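Local coordinates for protein sorbitol dehydrogenase (PDB 5ITG) that probably oxidises D-sorbitol to L-sorbose, using a nicotinamide cofactor, most likely NADP, as hydride acceptor, at residues T3-K8 with A77-Y82; T87-K92 with F361-M366; L191-N196 with F223-V228; S408-L413 with E444-L449. All blocks are in the same frame, centred on the assembly; numbering follows the deposited sequence.

Contact 1. Residues T3-K8 with A77-Y82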
loop_
_atom_site.group_PDB
_atom_site.type_symbol
_atom_site.label_atom_id
_atom_site.label_comp_id
_atom_site.label_asym_id
_atom_site.label_seq_id
_atom_site.Cartn_x
_atom_site.Cartn_y
_atom_site.Cartn_z
ATOM N N THR A 3 -21.567 -3.416 -19.430
ATOM C CA THR A 3 -21.064 -4.622 -18.784
ATOM C C THR A 3 -22.150 -5.337 -17.993
ATOM O O THR A 3 -22.677 -4.805 -17.020
ATOM C CB THR A 3 -19.896 -4.301 -17.829
ATOM O OG1 THR A 3 -18.843 -3.652 -18.554
ATOM C CG2 THR A 3 -19.353 -5.581 -17.206
ATOM N N ARG A 4 -22.478 -6.551 -18.421
ATOM C CA ARG A 4 -23.491 -7.357 -17.753
ATOM C C ARG A 4 -23.146 -8.840 -17.810
ATOM O O ARG A 4 -22.353 -9.274 -18.642
ATOM C CB ARG A 4 -24.868 -7.119 -18.382
ATOM C CG ARG A 4 -25.575 -5.874 -17.856
ATOM C CD ARG A 4 -26.988 -5.753 -18.414
ATOM N NE ARG A 4 -27.018 -5.153 -19.746
ATOM C CZ ARG A 4 -26.872 -3.853 -19.984
ATOM N NH1 ARG A 4 -26.687 -3.008 -18.978
ATOM N NH2 ARG A 4 -26.912 -3.396 -21.229
ATOM N N GLU A 5 -23.750 -9.610 -16.915
ATOM C CA GLU A 5 -23.510 -11.046 -16.847
ATOM C C GLU A 5 -23.799 -11.732 -18.179
ATOM O O GLU A 5 -23.056 -12.611 -18.608
ATOM C CB GLU A 5 -24.379 -11.657 -15.744
ATOM C CG GLU A 5 -24.110 -13.125 -15.463
ATOM C CD GLU A 5 -24.902 -13.635 -14.271
ATOM O OE1 GLU A 5 -26.150 -13.579 -14.319
ATOM O OE2 GLU A 5 -24.278 -14.088 -13.286
ATOM N N THR A 6 -24.878 -11.316 -18.835
ATOM C CA THR A 6 -25.272 -11.904 -20.109
ATOM C C THR A 6 -24.512 -11.287 -21.278
ATOM O O THR A 6 -24.183 -11.972 -22.247
ATOM C CB THR A 6 -26.784 -11.718 -20.357
ATOM O OG1 THR A 6 -27.511 -12.049 -19.167
ATOM C CG2 THR A 6 -27.253 -12.625 -21.487
ATOM N N LEU A 7 -24.232 -9.991 -21.179
ATOM C CA LEU A 7 -23.524 -9.278 -22.235
ATOM C C LEU A 7 -22.018 -9.498 -22.202
ATOM O O LEU A 7 -21.248 -8.576 -22.465
ATOM C CB LEU A 7 -23.822 -7.779 -22.145
ATOM C CG LEU A 7 -25.272 -7.352 -22.385
ATOM C CD1 LEU A 7 -25.381 -5.843 -22.258
ATOM C CD2 LEU A 7 -25.722 -7.798 -23.770
ATOM N N LYS A 8 -21.600 -10.719 -21.886
ATOM C CA LYS A 8 -20.179 -11.034 -21.829
ATOM C C LYS A 8 -19.589 -11.435 -23.173
ATOM O O LYS A 8 -18.792 -12.369 -23.259
ATOM C CB LYS A 8 -19.911 -12.133 -20.800
ATOM C CG LYS A 8 -19.833 -11.615 -19.381
ATOM C CD LYS A 8 -19.316 -12.673 -18.435
ATOM C CE LYS A 8 -18.895 -12.051 -17.120
ATOM N NZ LYS A 8 -17.835 -11.021 -17.336
ATOM N N ALA A 77 -25.909 -3.312 -10.699
ATOM C CA ALA A 77 -26.384 -3.112 -12.066
ATOM C C ALA A 77 -25.531 -3.856 -13.092
ATOM O O ALA A 77 -26.037 -4.316 -14.116
ATOM C CB ALA A 77 -26.413 -1.618 -12.396
ATOM N N GLN A 78 -24.236 -3.972 -12.821
ATOM C CA GLN A 78 -23.341 -4.668 -13.738
ATOM C C GLN A 78 -23.013 -6.069 -13.243
ATOM O O GLN A 78 -21.996 -6.649 -13.632
ATOM C CB GLN A 78 -22.045 -3.875 -13.923
ATOM C CG GLN A 78 -22.229 -2.563 -14.658
ATOM C CD GLN A 78 -20.937 -1.780 -14.791
ATOM O OE1 GLN A 78 -20.917 -0.691 -15.366
ATOM N NE2 GLN A 78 -19.848 -2.331 -14.260
ATOM N N ASP A 79 -23.887 -6.609 -12.393
ATOM C CA ASP A 79 -23.695 -7.942 -11.826
ATOM C C ASP A 79 -22.358 -8.013 -11.094
ATOM O O ASP A 79 -21.713 -9.063 -11.051
ATOM C CB ASP A 79 -23.747 -9.012 -12.925
ATOM C CG ASP A 79 -25.149 -9.213 -13.479
ATOM O OD1 ASP A 79 -26.049 -9.572 -12.695
ATOM O OD2 ASP A 79 -25.350 -9.014 -14.697
ATOM N N CYS A 80 -21.968 -6.876 -10.519
ATOM C CA CYS A 80 -20.720 -6.725 -9.776
ATOM C C CYS A 80 -19.469 -6.881 -10.635
ATOM O O CYS A 80 -18.353 -6.923 -10.115
ATOM C CB CYS A 80 -20.681 -7.698 -8.595
ATOM S SG CYS A 80 -21.789 -7.215 -7.239
ATOM N N LEU A 81 -19.661 -6.960 -11.949
ATOM C CA LEU A 81 -18.551 -7.082 -12.892
ATOM C C LEU A 81 -17.971 -5.695 -13.170
ATOM O O LEU A 81 -18.701 -4.706 -13.199
ATOM C CB LEU A 81 -19.034 -7.672 -14.220
ATOM C CG LEU A 81 -19.589 -9.096 -14.284
ATOM C CD1 LEU A 81 -20.362 -9.261 -15.586
ATOM C CD2 LEU A 81 -18.461 -10.115 -14.193
ATOM N N TYR A 82 -16.661 -5.626 -13.376
ATOM C CA TYR A 82 -16.005 -4.355 -13.676
ATOM C C TYR A 82 -14.766 -4.615 -14.519
ATOM O O TYR A 82 -14.260 -5.738 -14.562
ATOM C CB TYR A 82 -15.618 -3.609 -12.394
ATOM C CG TYR A 82 -14.669 -4.362 -11.501
ATOM C CD1 TYR A 82 -15.139 -5.304 -10.588
ATOM C CD2 TYR A 82 -13.294 -4.151 -11.579
ATOM C CE1 TYR A 82 -14.262 -6.021 -9.770
ATOM C CE2 TYR A 82 -12.409 -4.859 -10.771
ATOM C CZ TYR A 82 -12.900 -5.793 -9.868
ATOM O OH TYR A 82 -12.030 -6.500 -9.071
#
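A loop-to-loop clasp fastens the N-terminal residues T3-K8 to the turn that joins helix 66-77 to strand 82-87 in the Rossmann domain. Its one hydrogen bond runs from E5 N to D79 OD2 at 2.8 Å, with 157° at the hydrogen. The amide approaches the carboxylate from its anti side, 29° out of plane. Aspartate suits this place twice over: its short side chain reaches the amide, and its backbone tolerates the positive phi (57°) of the C-prime residue in the Schellman motif that ends the helix. The carboxylate of E5 lies close by, OE1 4.3 Å from D79 OD1, so the two like charges may raise each other's proton affinity somewhat.

Beside this polar point L81 packs between the T3 methyl and the end of K8. T3 points CG2 anti to its backbone N, and this methyl lies 3.7 Å from L81 CB. The far end of L81 meets K8 tip to tip: CD2 is 3.3 Å from NZ, a buried ammonium with no polar partner in the model. T3 O, likewise unpaired, rests 3.3 Å from Q78 CG. The carboxamide of Q78 is held by its own turn, NE2 donating to L81 O at 2.8 Å, and by D251 and D252.

Strand 93-106 backs the clasp, with V97 touching K8, R102 touching L81, and Y82 entering the sheet through backbone bonds to M98.

Contact 2. Residues T87-K92 with F361-M366; sequences TAPSGK and FSNKAM
N363 reaches across to the backbone of T87, and P89 packs on it, where a beta hairpin of the Rossmann domain meets the C-terminal domain. The hairpin joins strands 82-87 and 93-106 through a type I turn from A88 to G91 followed by a G1 bulge, whose positive phi (99°) at G91 suits glycine.

The tight part centres on the carboxamide of N363. CG stands anti to the backbone N (chi1 -164°), which carries the amide toward the hairpin, and ND2 donates to T87 O at 3.0 Å with 159° at the hydrogen. The acceptor lies in the amide plane of N363, although the donor sits above the carbonyl plane of T87. P89 crosses this side chain at about a right angle, its CG 3.9 Å from ND2, and its CB rests 3.6 Å from S362 OG, a hydroxyl engaged by S359 O. An alanine in place of N363 would probably leave T87 O without this donor and open a gap beneath the proline ring.

Toward solvent the contact is looser and wet. At T87, whose OG1 is paired with S93, only two methyls meet, CG2 and A365 CB, 4.0 Å apart. One water donates to N363 OD1 at 2.9 Å and, weakly, to A88 O, so OD1 is linked to the hairpin too, though only weakly and through water. A second water spans the backbones, donating to P89 O at 2.7 Å and accepting from K364 N at 3.0 Å.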
loop_
_atom_site.group_PDB
_atom_site.type_symbol
_atom_site.label_atom_id
_atom_site.label_comp_id
_atom_site.label_asym_id
_atom_site.label_seq_id
_atom_site.Cartn_x
_atom_site.Cartn_y
_atom_site.Cartn_z
ATOM N N THR A 87 -1.658 -1.267 -17.241
ATOM C CA THR A 87 -0.724 -0.548 -18.105
ATOM C C THR A 87 0.745 -0.741 -17.743
ATOM O O THR A 87 1.158 -0.457 -16.622
ATOM C CB THR A 87 -1.042 0.951 -18.087
ATOM O OG1 THR A 87 -2.420 1.141 -18.432
ATOM C CG2 THR A 87 -0.162 1.697 -19.081
ATOM N N ALA A 88 1.529 -1.204 -18.714
ATOM C CA ALA A 88 2.960 -1.454 -18.520
ATOM C C ALA A 88 3.787 -0.204 -18.822
ATOM O O ALA A 88 3.312 0.712 -19.478
ATOM C CB ALA A 88 3.404 -2.601 -19.415
ATOM N N PRO A 89 5.039 -0.151 -18.334
ATOM C CA PRO A 89 5.901 1.013 -18.577
ATOM C C PRO A 89 6.167 1.234 -20.069
ATOM O O PRO A 89 6.533 2.335 -20.494
ATOM C CB PRO A 89 7.173 0.666 -17.807
ATOM C CG PRO A 89 6.665 -0.212 -16.684
ATOM C CD PRO A 89 5.692 -1.103 -17.416
ATOM N N SER A 90 5.985 0.175 -20.855
ATOM C CA SER A 90 6.189 0.232 -22.302
ATOM C C SER A 90 5.069 1.038 -22.949
ATOM O O SER A 90 5.141 1.390 -24.130
ATOM C CB SER A 90 6.194 -1.181 -22.891
ATOM O OG SER A 90 4.924 -1.797 -22.726
ATOM N N GLY A 91 4.033 1.327 -22.168
ATOM C CA GLY A 91 2.912 2.090 -22.680
ATOM C C GLY A 91 1.746 1.209 -23.085
ATOM O O GLY A 91 0.613 1.677 -23.196
ATOM N N LYS A 92 2.025 -0.074 -23.293
ATOM C CA LYS A 92 1.006 -1.037 -23.692
ATOM C C LYS A 92 0.101 -1.400 -22.520
ATOM O O LYS A 92 0.569 -1.608 -21.399
ATOM C CB LYS A 92 1.670 -2.307 -24.225
ATOM C CG LYS A 92 2.749 -2.055 -25.278
ATOM C CD LYS A 92 2.197 -1.293 -26.471
ATOM C CE LYS A 92 3.238 -1.151 -27.569
ATOM N NZ LYS A 92 2.696 -0.400 -28.736
ATOM N N PHE A 361 9.171 3.204 -11.948
ATOM C CA PHE A 361 9.296 4.656 -11.891
ATOM C C PHE A 361 9.195 5.254 -13.301
ATOM O O PHE A 361 8.849 6.422 -13.457
ATOM C CB PHE A 361 10.637 5.071 -11.251
ATOM C CG PHE A 361 10.745 4.771 -9.765
ATOM C CD1 PHE A 361 9.635 4.371 -9.024
ATOM C CD2 PHE A 361 11.968 4.915 -9.109
ATOM C CE1 PHE A 361 9.742 4.119 -7.642
ATOM C CE2 PHE A 361 12.089 4.666 -7.730
ATOM C CZ PHE A 361 10.973 4.269 -6.998
ATOM N N SER A 362 9.502 4.455 -14.321
ATOM C CA SER A 362 9.421 4.924 -15.707
ATOM C C SER A 362 8.014 4.796 -16.309
ATOM O O SER A 362 7.796 5.192 -17.459
ATOM C CB SER A 362 10.393 4.147 -16.594
ATOM O OG SER A 362 9.863 2.865 -16.911
ATOM N N ASN A 363 7.064 4.246 -15.550
ATOM C CA ASN A 363 5.690 4.080 -16.050
ATOM C C ASN A 363 5.028 5.454 -16.094
ATOM O O ASN A 363 4.575 5.957 -15.072
ATOM C CB ASN A 363 4.884 3.145 -15.128
ATOM C CG ASN A 363 3.609 2.620 -15.784
ATOM O OD1 ASN A 363 2.942 3.334 -16.538
ATOM N ND2 ASN A 363 3.260 1.366 -15.489
ATOM N N LYS A 364 4.970 6.064 -17.273
ATOM C CA LYS A 364 4.379 7.392 -17.390
ATOM C C LYS A 364 2.927 7.494 -16.906
ATOM O O LYS A 364 2.541 8.495 -16.296
ATOM C CB LYS A 364 4.508 7.905 -18.835
ATOM C CG LYS A 364 5.958 8.019 -19.297
ATOM C CD LYS A 364 6.089 8.754 -20.630
ATOM C CE LYS A 364 5.881 10.261 -20.479
ATOM N NZ LYS A 364 7.018 10.937 -19.781
ATOM N N ALA A 365 2.124 6.466 -17.152
ATOM C CA ALA A 365 0.727 6.500 -16.718
ATOM C C ALA A 365 0.588 6.571 -15.194
ATOM O O ALA A 365 -0.397 7.097 -14.680
ATOM C CB ALA A 365 -0.014 5.273 -17.249
HETATM N N MSE A 366 1.578 6.045 -14.478
HETATM C CA MSE A 366 1.557 6.020 -13.013
HETATM C C MSE A 366 2.260 7.202 -12.367
HETATM O O MSE A 366 1.971 7.554 -11.226
HETATM C CB MSE A 366 2.227 4.743 -12.493
HETATM C CG MSE A 366 1.587 3.449 -12.954
HETATM SE SE MSE A 366 -0.231 3.284 -12.347
HETATM C CE MSE A 366 -1.120 3.366 -14.055
HETATM O O HOH W 1 2.726 3.995 -19.318
HETATM O O HOH W 2 5.318 4.702 -19.918
#

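Contact 3. Residues L191-N196 with F223-V228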
loop_
_atom_site.group_PDB
_atom_site.type_symbol
_atom_site.label_atom_id
_atom_site.label_comp_id
_atom_site.label_asym_id
_atom_site.label_seq_id
_atom_site.Cartn_x
_atom_site.Cartn_y
_atom_site.Cartn_z
ATOM N N LEU A 191 0.295 -1.361 5.450
ATOM C CA LEU A 191 0.856 -0.946 6.724
ATOM C C LEU A 191 1.900 -1.973 7.134
ATOM O O LEU A 191 1.803 -3.141 6.768
ATOM C CB LEU A 191 -0.240 -0.899 7.794
ATOM C CG LEU A 191 -1.489 -0.079 7.463
ATOM C CD1 LEU A 191 -2.548 -0.297 8.537
ATOM C CD2 LEU A 191 -1.114 1.393 7.363
ATOM N N ARG A 192 2.892 -1.549 7.902
ATOM C CA ARG A 192 3.909 -2.485 8.353
ATOM C C ARG A 192 3.251 -3.431 9.360
ATOM O O ARG A 192 2.570 -2.994 10.295
ATOM C CB ARG A 192 5.079 -1.711 8.955
ATOM C CG ARG A 192 5.756 -0.833 7.907
ATOM C CD ARG A 192 6.730 0.140 8.522
ATOM N NE ARG A 192 7.890 -0.529 9.099
ATOM C CZ ARG A 192 8.783 0.080 9.867
ATOM N NH1 ARG A 192 8.640 1.370 10.147
ATOM N NH2 ARG A 192 9.814 -0.597 10.357
ATOM N N HIS A 193 3.445 -4.728 9.144
ATOM C CA HIS A 193 2.843 -5.767 9.972
ATOM C C HIS A 193 1.344 -5.488 10.114
ATOM O O HIS A 193 0.817 -5.356 11.221
ATOM C CB HIS A 193 3.530 -5.830 11.335
ATOM C CG HIS A 193 4.965 -6.246 11.256
ATOM N ND1 HIS A 193 6.000 -5.445 11.685
ATOM C CD2 HIS A 193 5.540 -7.369 10.762
ATOM C CE1 HIS A 193 7.151 -6.053 11.458
ATOM N NE2 HIS A 193 6.899 -7.223 10.899
ATOM N N ASN A 194 0.662 -5.417 8.975
ATOM C CA ASN A 194 -0.768 -5.131 8.965
ATOM C C ASN A 194 -1.596 -6.145 9.751
ATOM O O ASN A 194 -2.643 -5.803 10.293
ATOM C CB ASN A 194 -1.291 -5.004 7.519
ATOM C CG ASN A 194 -0.949 -6.206 6.641
ATOM O OD1 ASN A 194 -0.372 -7.196 7.097
ATOM N ND2 ASN A 194 -1.316 -6.118 5.367
ATOM N N GLY A 195 -1.123 -7.385 9.815
ATOM C CA GLY A 195 -1.841 -8.403 10.559
ATOM C C GLY A 195 -1.810 -8.126 12.049
ATOM O O GLY A 195 -2.804 -8.343 12.760
ATOM N N ASN A 196 -0.666 -7.656 12.534
ATOM C CA ASN A 196 -0.529 -7.338 13.947
ATOM C C ASN A 196 -1.451 -6.169 14.291
ATOM O O ASN A 196 -2.011 -6.112 15.384
ATOM C CB ASN A 196 0.919 -6.975 14.283
ATOM C CG ASN A 196 1.866 -8.160 14.157
ATOM O OD1 ASN A 196 1.450 -9.279 13.866
ATOM N ND2 ASN A 196 3.144 -7.914 14.389
ATOM N N PHE A 223 -4.317 -13.863 12.147
ATOM C CA PHE A 223 -4.154 -12.509 11.604
ATOM C C PHE A 223 -2.809 -12.405 10.872
ATOM O O PHE A 223 -1.910 -11.671 11.303
ATOM C CB PHE A 223 -4.180 -11.468 12.731
ATOM C CG PHE A 223 -5.423 -11.507 13.582
ATOM C CD1 PHE A 223 -5.569 -12.458 14.589
ATOM C CD2 PHE A 223 -6.451 -10.589 13.372
ATOM C CE1 PHE A 223 -6.722 -12.496 15.377
ATOM C CE2 PHE A 223 -7.608 -10.617 14.154
ATOM C CZ PHE A 223 -7.742 -11.573 15.159
ATOM N N PRO A 224 -2.670 -13.111 9.739
ATOM C CA PRO A 224 -1.413 -13.074 8.995
ATOM C C PRO A 224 -1.042 -11.692 8.505
ATOM O O PRO A 224 -1.908 -10.894 8.144
ATOM C CB PRO A 224 -1.668 -14.039 7.840
ATOM C CG PRO A 224 -3.129 -13.805 7.551
ATOM C CD PRO A 224 -3.721 -13.789 8.955
ATOM N N ASN A 225 0.257 -11.416 8.503
ATOM C CA ASN A 225 0.758 -10.141 7.998
ATOM C C ASN A 225 1.007 -10.352 6.511
ATOM O O ASN A 225 1.368 -11.454 6.078
ATOM C CB ASN A 225 2.080 -9.770 8.658
ATOM C CG ASN A 225 1.926 -9.405 10.111
ATOM O OD1 ASN A 225 1.301 -8.401 10.453
ATOM N ND2 ASN A 225 2.512 -10.213 10.981
ATOM N N GLY A 226 0.822 -9.299 5.733
ATOM C CA GLY A 226 1.059 -9.403 4.312
ATOM C C GLY A 226 1.660 -8.116 3.793
ATOM O O GLY A 226 1.404 -7.037 4.332
HETATM N N MSE A 227 2.462 -8.220 2.742
HETATM C CA MSE A 227 3.066 -7.037 2.157
HETATM C C MSE A 227 2.396 -6.896 0.795
HETATM O O MSE A 227 2.407 -7.830 -0.001
HETATM C CB MSE A 227 4.566 -7.254 2.005
HETATM C CG MSE A 227 5.363 -5.990 1.998
HETATM SE SE MSE A 227 6.629 -6.128 0.608
HETATM C CE MSE A 227 5.331 -5.783 -0.775
ATOM N N VAL A 228 1.794 -5.745 0.525
ATOM C CA VAL A 228 1.091 -5.574 -0.741
ATOM C C VAL A 228 1.586 -4.362 -1.525
ATOM O O VAL A 228 1.998 -3.360 -0.944
ATOM C CB VAL A 228 -0.421 -5.422 -0.495
ATOM C CG1 VAL A 228 -0.942 -6.631 0.296
ATOM C CG2 VAL A 228 -0.698 -4.125 0.273
HETATM O O HOH W 3 -0.549 -11.019 13.627
#
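The backbones of G195 and N225 come within 4.0 Å of each other, CA to CA, where the start of helix 194-209 crosses the approach to strand 226-228. Only glycine fits there: a CB on G195 would collide with the carbonyl oxygens of F223 and P224. N225 folds its carboxamide over the helix start. OD1 accepts from N196 N at 3.0 Å and, weakly and at a bent angle, from G195 N at 2.7 Å. Its ND2 donates to N196 OD1 at 3.2 Å, from above that carbonyl plane, the two amides turned 74° apart.

This is the N-terminus of a helix in the Rossmann domain, with H193 at the N-cap position and N225 supplying an acceptor from another part of the chain. A leucine in place of N225 would probably take this acceptor from the amides of G195 and N196 and leave N196 OD1 with a water but without its amide donor.

N194 answers in the other direction. With CG between the backbone N and carbonyl carbon (chi1 53°), its OD1 takes G226 N at 2.8 Å, in plane and on a lone pair, while ND2 is held by D189 O. The water donates to both N196 OD1 and F223 O, at 2.7 Å and 2.8 Å.

Contact 4. Residues S408-L413 with E444-L449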
loop_
_atom_site.group_PDB
_atom_site.type_symbol
_atom_site.label_atom_id
_atom_site.label_comp_id
_atom_site.label_asym_id
_atom_site.label_seq_id
_atom_site.Cartn_x
_atom_site.Cartn_y
_atom_site.Cartn_z
ATOM N N SER A 408 21.285 16.459 -0.710
ATOM C CA SER A 408 20.244 16.794 -1.676
ATOM C C SER A 408 18.947 17.127 -0.953
ATOM O O SER A 408 18.253 18.084 -1.305
ATOM C CB SER A 408 20.009 15.623 -2.640
ATOM O OG SER A 408 21.078 15.506 -3.559
ATOM N N TYR A 409 18.619 16.324 0.051
ATOM C CA TYR A 409 17.426 16.552 0.847
ATOM C C TYR A 409 17.520 17.935 1.504
ATOM O O TYR A 409 16.581 18.735 1.428
ATOM C CB TYR A 409 17.292 15.468 1.927
ATOM C CG TYR A 409 16.190 15.740 2.932
ATOM C CD1 TYR A 409 14.850 15.743 2.549
ATOM C CD2 TYR A 409 16.494 16.021 4.263
ATOM C CE1 TYR A 409 13.831 16.026 3.473
ATOM C CE2 TYR A 409 15.488 16.301 5.192
ATOM C CZ TYR A 409 14.163 16.304 4.791
ATOM O OH TYR A 409 13.170 16.595 5.707
ATOM N N LEU A 410 18.655 18.213 2.138
ATOM C CA LEU A 410 18.854 19.493 2.815
ATOM C C LEU A 410 18.798 20.690 1.869
ATOM O O LEU A 410 18.243 21.734 2.213
ATOM C CB LEU A 410 20.181 19.487 3.582
ATOM C CG LEU A 410 20.152 18.521 4.772
ATOM C CD1 LEU A 410 21.485 18.538 5.508
ATOM C CD2 LEU A 410 19.005 18.916 5.701
ATOM N N GLU A 411 19.370 20.545 0.680
ATOM C CA GLU A 411 19.331 21.632 -0.287
ATOM C C GLU A 411 17.922 21.779 -0.872
ATOM O O GLU A 411 17.464 22.892 -1.131
ATOM C CB GLU A 411 20.366 21.396 -1.388
ATOM C CG GLU A 411 21.798 21.628 -0.910
ATOM C CD GLU A 411 22.022 23.062 -0.436
ATOM O OE1 GLU A 411 21.804 23.990 -1.242
ATOM O OE2 GLU A 411 22.417 23.262 0.738
HETATM N N MSE A 412 17.226 20.657 -1.056
HETATM C CA MSE A 412 15.866 20.681 -1.598
HETATM C C MSE A 412 14.958 21.480 -0.661
HETATM O O MSE A 412 14.071 22.218 -1.096
HETATM C CB MSE A 412 15.334 19.246 -1.753
HETATM C CG MSE A 412 13.905 19.132 -2.285
HETATM SE SE MSE A 412 12.515 19.350 -0.926
HETATM C CE MSE A 412 12.930 17.808 0.205
ATOM N N LEU A 413 15.202 21.338 0.636
ATOM C CA LEU A 413 14.410 22.031 1.651
ATOM C C LEU A 413 14.407 23.559 1.504
ATOM O O LEU A 413 13.459 24.223 1.930
ATOM C CB LEU A 413 14.924 21.646 3.045
ATOM C CG LEU A 413 14.127 20.680 3.932
ATOM C CD1 LEU A 413 13.412 19.633 3.114
ATOM C CD2 LEU A 413 15.081 20.045 4.938
ATOM N N GLU A 444 25.669 23.839 7.852
ATOM C CA GLU A 444 25.778 22.945 9.004
ATOM C C GLU A 444 24.529 22.840 9.870
ATOM O O GLU A 444 24.216 21.770 10.385
ATOM C CB GLU A 444 26.935 23.394 9.893
ATOM C CG GLU A 444 28.254 23.543 9.171
ATOM C CD GLU A 444 29.306 24.212 10.032
ATOM O OE1 GLU A 444 29.599 23.688 11.129
ATOM O OE2 GLU A 444 29.838 25.263 9.612
ATOM N N SER A 445 23.827 23.954 10.037
ATOM C CA SER A 445 22.639 23.990 10.877
ATOM C C SER A 445 21.602 22.897 10.655
ATOM O O SER A 445 21.198 22.238 11.608
ATOM C CB SER A 445 21.954 25.353 10.762
ATOM O OG SER A 445 22.807 26.379 11.233
ATOM N N SER A 446 21.171 22.700 9.411
ATOM C CA SER A 446 20.144 21.699 9.135
ATOM C C SER A 446 20.550 20.244 9.371
ATOM O O SER A 446 19.728 19.344 9.240
ATOM C CB SER A 446 19.563 21.878 7.717
ATOM O OG SER A 446 20.565 21.892 6.723
ATOM N N LEU A 447 21.807 20.009 9.735
ATOM C CA LEU A 447 22.246 18.648 10.025
ATOM C C LEU A 447 21.565 18.210 11.320
ATOM O O LEU A 447 21.458 17.019 11.611
ATOM C CB LEU A 447 23.767 18.588 10.185
ATOM C CG LEU A 447 24.598 18.636 8.899
ATOM C CD1 LEU A 447 26.076 18.714 9.236
ATOM C CD2 LEU A 447 24.317 17.397 8.067
ATOM N N LYS A 448 21.089 19.186 12.090
ATOM C CA LYS A 448 20.410 18.899 13.348
ATOM C C LYS A 448 18.929 18.547 13.178
ATOM O O LYS A 448 18.264 18.211 14.157
ATOM C CB LYS A 448 20.542 20.095 14.301
ATOM C CG LYS A 448 21.985 20.526 14.542
ATOM C CD LYS A 448 22.059 21.808 15.367
ATOM C CE LYS A 448 21.461 23.001 14.625
ATOM N NZ LYS A 448 21.454 24.213 15.487
ATOM N N LEU A 449 18.405 18.618 11.952
ATOM C CA LEU A 449 16.992 18.288 11.737
ATOM C C LEU A 449 16.718 16.870 12.235
ATOM O O LEU A 449 17.604 16.024 12.221
ATOM C CB LEU A 449 16.616 18.403 10.257
ATOM C CG LEU A 449 16.557 19.823 9.684
ATOM C CD1 LEU A 449 16.392 19.774 8.166
ATOM C CD2 LEU A 449 15.406 20.585 10.334
HETATM O O HOH W 4 18.440 22.366 4.845
#
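L410 points from the last turns of helix 400-412 against S446, L447 and L449, part of the short 3-10 segment 445-448 and the residue after it. Its CB starts 4.0 Å from S446 OG, and CG lies 3.9 Å from the same oxygen, so the stem of the leucine runs alongside the serine. There the chain forks, and both methyls flank the hydroxyl oxygen, CD1 at 3.7 Å and CD2 at 3.5 Å from S446 OG. Beyond it they part. CD1 goes to L447, meeting CD2 of that residue at 4.0 Å as the two side chains cross at about a right angle, whereas CD2 goes to L449 CD1 at 3.7 Å. A branched side chain suits the site because its two methyls straddle the serine oxygen and still reach separate leucines.

One helical turn on, L413 meets L449 tip to tip. The two methyls, L413 CD2 and L449 CD1, are pressed to 3.5 Å, closer than methyls normally sit. Small S446 lets the leucine come close, and with OG between its backbone N and carbonyl carbon (chi1 54°) its hydroxyl donates to a water that in turn donates to L410 O.

Further cover comes from F452 and R471 on L410, and from A438 of helix 432-439 on L413. No direct hydrogen bond joins the two segments, so the association rests on the fit of leucine methyls, with the water matching the hydroxyl of S446 to a backbone carbonyl.

In the fold
Contacts 1 and 3 lie within the Rossmann domain, contact 4 within the C-terminal domain, and contact 2 bridges the two. Along the chain, contact 3 is nested in the loop that contact 2 closes, yet their centres stand about 28 Å apart. Contacts 1 and 4 are the most distant pair, with centres about 54 Å apart on opposite sides of the chain's centre. Helix 288-312 relates three of them: V228 of segment 223-228 bonds to its K294, F361 of segment 361-366 stacks on its H302, and segment 408-413 packs against its later turns. In related polyol dehydrogenases the corresponding helix carries catalytic residues, consistent with an active site between the domains.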